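PDB 6YP6: NanS-p from Escherichia phage vB_EcoP_24B, which probably acts as a carbohydrate esterase of a Shiga toxin-encoding phage and probably binds carbohydrate. Local coordinates for residues S98-Q101 with G102-L105; N111-L114 with A115-Y118. All blocks are in the same frame, centred on the assembly; numbering follows the deposited sequence.

Contact 1 (S98-Q101 with G102-L105)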
# COMPACT_ATOMS: atom_id res chain seq x y z
N SER A 98 -6.06 -11.48 -14.21
CA SER A 98 -5.35 -12.63 -14.72
C SER A 98 -3.90 -12.50 -14.30
O SER A 98 -3.43 -11.42 -13.93
CB SER A 98 -5.45 -12.72 -16.25
OG SER A 98 -4.68 -11.70 -16.88
N LEU A 99 -3.20 -13.62 -14.33
CA LEU A 99 -1.75 -13.67 -14.26
C LEU A 99 -1.22 -14.12 -15.61
O LEU A 99 -1.95 -14.70 -16.42
CB LEU A 99 -1.30 -14.66 -13.17
CG LEU A 99 -1.62 -14.21 -11.75
CD1 LEU A 99 -1.38 -15.34 -10.76
CD2 LEU A 99 -0.79 -12.99 -11.36
N PRO A 100 0.05 -13.84 -15.91
CA PRO A 100 0.60 -14.23 -17.21
C PRO A 100 0.54 -15.74 -17.41
O PRO A 100 0.48 -16.52 -16.46
CB PRO A 100 2.05 -13.74 -17.14
CG PRO A 100 2.04 -12.63 -16.11
CD PRO A 100 1.00 -13.05 -15.11
N GLN A 101 0.57 -16.15 -18.67
CA GLN A 101 0.55 -17.58 -18.98
C GLN A 101 1.67 -18.29 -18.22
O GLN A 101 2.82 -17.84 -18.22
CB GLN A 101 0.71 -17.82 -20.48
CG GLN A 101 1.03 -19.28 -20.87
CD GLN A 101 0.01 -20.28 -20.35
OE1 GLN A 101 -1.14 -19.93 -20.10
NE2 GLN A 101 0.44 -21.53 -20.18
N GLY A 102 1.34 -19.40 -17.57
CA GLY A 102 2.33 -20.17 -16.86
C GLY A 102 2.71 -19.63 -15.51
O GLY A 102 3.64 -20.16 -14.88
N VAL A 103 2.03 -18.59 -15.03
CA VAL A 103 2.25 -18.02 -13.71
C VAL A 103 1.02 -18.34 -12.87
O VAL A 103 -0.12 -18.09 -13.29
CB VAL A 103 2.50 -16.51 -13.79
CG1 VAL A 103 2.67 -15.93 -12.40
CG2 VAL A 103 3.72 -16.22 -14.66
N ALA A 104 1.24 -18.89 -11.69
CA ALA A 104 0.15 -19.23 -10.80
C ALA A 104 0.65 -19.13 -9.37
O ALA A 104 1.77 -19.57 -9.07
CB ALA A 104 -0.39 -20.64 -11.06
N LEU A 105 -0.16 -18.56 -8.50
CA LEU A 105 0.21 -18.37 -7.11
C LEU A 105 -0.03 -19.65 -6.34
O LEU A 105 -1.04 -20.33 -6.53
CB LEU A 105 -0.64 -17.24 -6.51
CG LEU A 105 -0.25 -15.84 -6.98
CD1 LEU A 105 -1.39 -14.86 -6.76
CD2 LEU A 105 0.98 -15.37 -6.18
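Val103 sends its backbone N-H back across a tight bend to the carbonyl of Pro100, N to O 3.0 Å, the one hydrogen bond between 98-101 and 102-105. At the donor it is moderately bent, with an N-H...O angle of 151°. This bond closes a type II beta turn from Pro100 to Val103 in the surface loop between strands 88-95 and 113-121. Gly102 takes the third position, where the positive phi of 79° suits a residue without a beta carbon. Proline fits the first position because the turn uses its carbonyl and asks no N-H of it.

A polar side chain lies over the corner without bonding to it. Gln101 sets out with CG beside its own carbonyl carbon, then bends at chi2, folding the amide back until CD is 3.2 Å from Gly102 N. Since NE2 and that nitrogen are both donors, their approach is mere contact.

Apolar contacts join the same residues. Pro100 CB meets the CG2 branch of Val103 at 3.9 Å, while the proline CD faces Val103 CB. Leu99 CB lies 4.2 Å from the other branch, Val103 CG1. Further on, Leu99 CD1 reaches to 4.0 Å from Leu105 CG, the two leucine side chains crossing at about a right angle. Leu99 also passes alongside a polar group, its CB 3.6 Å from Val103 O. Beyond the turn, Leu67 of helix 64-69 packs on both Leu99 and Pro100, and Leu105 touches Leu181.

Contact 2 (N111-L114 with A115-Y118); sequences NNLL and AAFY
Leu113 lays its side chain alongside the carbonyl of Ala115, where the chain turns a corner at Leu114 and continues as strand 115-118. CB lies 3.4 Å from Ala115 O and CD2 3.5 Å from the same oxygen, both carbons resting against it from one side. With chi1 at -64°, CG leads off beside the leucine's own nitrogen, and CD2 returns to the oxygen. Ala115 CB sits 3.5 Å from Leu114 O of the preceding peptide; its small methyl probably suits the packing against Trp94.

At Ala116 the touch is purely apolar, CB to Leu113 CD2 at 4.3 Å. Here the strand carries a classic beta bulge, Ala116 and Phe117 both facing one residue of strand 88-95. Ala116 also packs on Tyr130 of strand 125-130, the partner of 113-121 in a beta hairpin.

Phe117 turns its ring back along the chain. CZ and CE2 each come to 3.9 Å from Leu114 O, which approaches obliquely, while Ala115 C lies 4.3 Å above the plane, over the ring centre. A large flat residue belongs here: Phe117 also stacks on Phe157, linking the two antiparallel sheets, consistent with a beta-sandwich core.

Leu114 and Ala115 both form backbone hydrogen bonds with Trp94, yet Leu114 O and Ala115 N, the two polar atoms of the peptide between them, are buried with no partner in the model. The corner therefore leaves one peptide group without hydrogen bonds in apolar surroundings, probably at an energetic cost that leucine, alanine and phenylalanine packing has to offset.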
# COMPACT_ATOMS: atom_id res chain seq x y z
N ASN A 111 -7.78 -16.03 -4.52
CA ASN A 111 -7.70 -14.74 -5.19
C ASN A 111 -6.26 -14.35 -5.46
O ASN A 111 -5.38 -14.55 -4.61
CB ASN A 111 -8.37 -13.63 -4.40
CG ASN A 111 -9.81 -13.93 -4.10
OD1 ASN A 111 -10.69 -13.59 -4.89
ND2 ASN A 111 -10.07 -14.57 -2.97
N ASN A 112 -6.04 -13.79 -6.64
CA ASN A 112 -4.73 -13.35 -7.10
C ASN A 112 -4.59 -11.85 -6.89
O ASN A 112 -5.31 -11.06 -7.52
CB ASN A 112 -4.57 -13.66 -8.59
CG ASN A 112 -4.68 -15.13 -8.90
OD1 ASN A 112 -4.21 -15.98 -8.15
ND2 ASN A 112 -5.27 -15.43 -10.05
N LEU A 113 -3.66 -11.47 -6.02
CA LEU A 113 -3.35 -10.07 -5.76
C LEU A 113 -1.85 -9.87 -5.82
O LEU A 113 -1.09 -10.67 -5.28
CB LEU A 113 -3.84 -9.58 -4.38
CG LEU A 113 -5.35 -9.59 -4.16
CD1 LEU A 113 -5.74 -10.91 -3.51
CD2 LEU A 113 -5.83 -8.46 -3.32
N LEU A 114 -1.43 -8.78 -6.47
CA LEU A 114 -0.02 -8.40 -6.46
C LEU A 114 0.34 -7.58 -5.23
O LEU A 114 1.53 -7.38 -4.95
CB LEU A 114 0.34 -7.62 -7.73
CG LEU A 114 0.13 -8.38 -9.04
CD1 LEU A 114 0.55 -7.49 -10.19
CD2 LEU A 114 0.86 -9.71 -9.05
N ALA A 115 -0.67 -7.10 -4.51
CA ALA A 115 -0.47 -6.43 -3.23
C ALA A 115 -1.63 -6.77 -2.33
O ALA A 115 -2.78 -6.74 -2.76
CB ALA A 115 -0.40 -4.92 -3.40
N ALA A 116 -1.32 -7.07 -1.07
CA ALA A 116 -2.34 -7.24 -0.03
C ALA A 116 -1.65 -6.95 1.30
O ALA A 116 -1.48 -7.83 2.15
CB ALA A 116 -2.97 -8.63 -0.06
N PHE A 117 -1.17 -5.73 1.43
CA PHE A 117 -0.23 -5.37 2.47
C PHE A 117 -0.83 -4.30 3.36
O PHE A 117 -1.36 -3.31 2.85
CB PHE A 117 1.07 -4.83 1.85
CG PHE A 117 1.64 -5.72 0.77
CD1 PHE A 117 1.78 -7.07 0.97
CD2 PHE A 117 2.00 -5.19 -0.46
CE1 PHE A 117 2.29 -7.90 -0.05
CE2 PHE A 117 2.52 -5.99 -1.46
CZ PHE A 117 2.66 -7.34 -1.25
N TYR A 118 -0.76 -4.48 4.68
CA TYR A 118 -1.34 -3.50 5.58
C TYR A 118 -0.36 -3.11 6.67
O TYR A 118 0.58 -3.84 7.00
CB TYR A 118 -2.70 -3.96 6.13
CG TYR A 118 -2.69 -5.19 7.01
CD1 TYR A 118 -2.73 -6.47 6.46
CD2 TYR A 118 -2.65 -5.08 8.38
CE1 TYR A 118 -2.72 -7.60 7.27
CE2 TYR A 118 -2.65 -6.19 9.20
CZ TYR A 118 -2.68 -7.45 8.63
OH TYR A 118 -2.66 -8.60 9.39

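Followed from the N terminus, the chain leaves strand 88-95 and first meets contact 1, which closes a tight turn near the surface. It then runs on to contact 2, where it rounds the corner at Leu114, early in strand 113-121, deep in the protein. The two are in series, neither nested nor crossing, and their centres lie about 14 Å apart. They still touch directly: Asn112 OD1 meets Leu105 CD1 at 3.3 Å, and Leu99 CD1 packs on Asn112 CG at 3.8 Å. The loop of contact 1 packs on helix 64-69, whereas contact 2 lies where the chain enters strand 113-121, which forms a hairpin with strand 125-130.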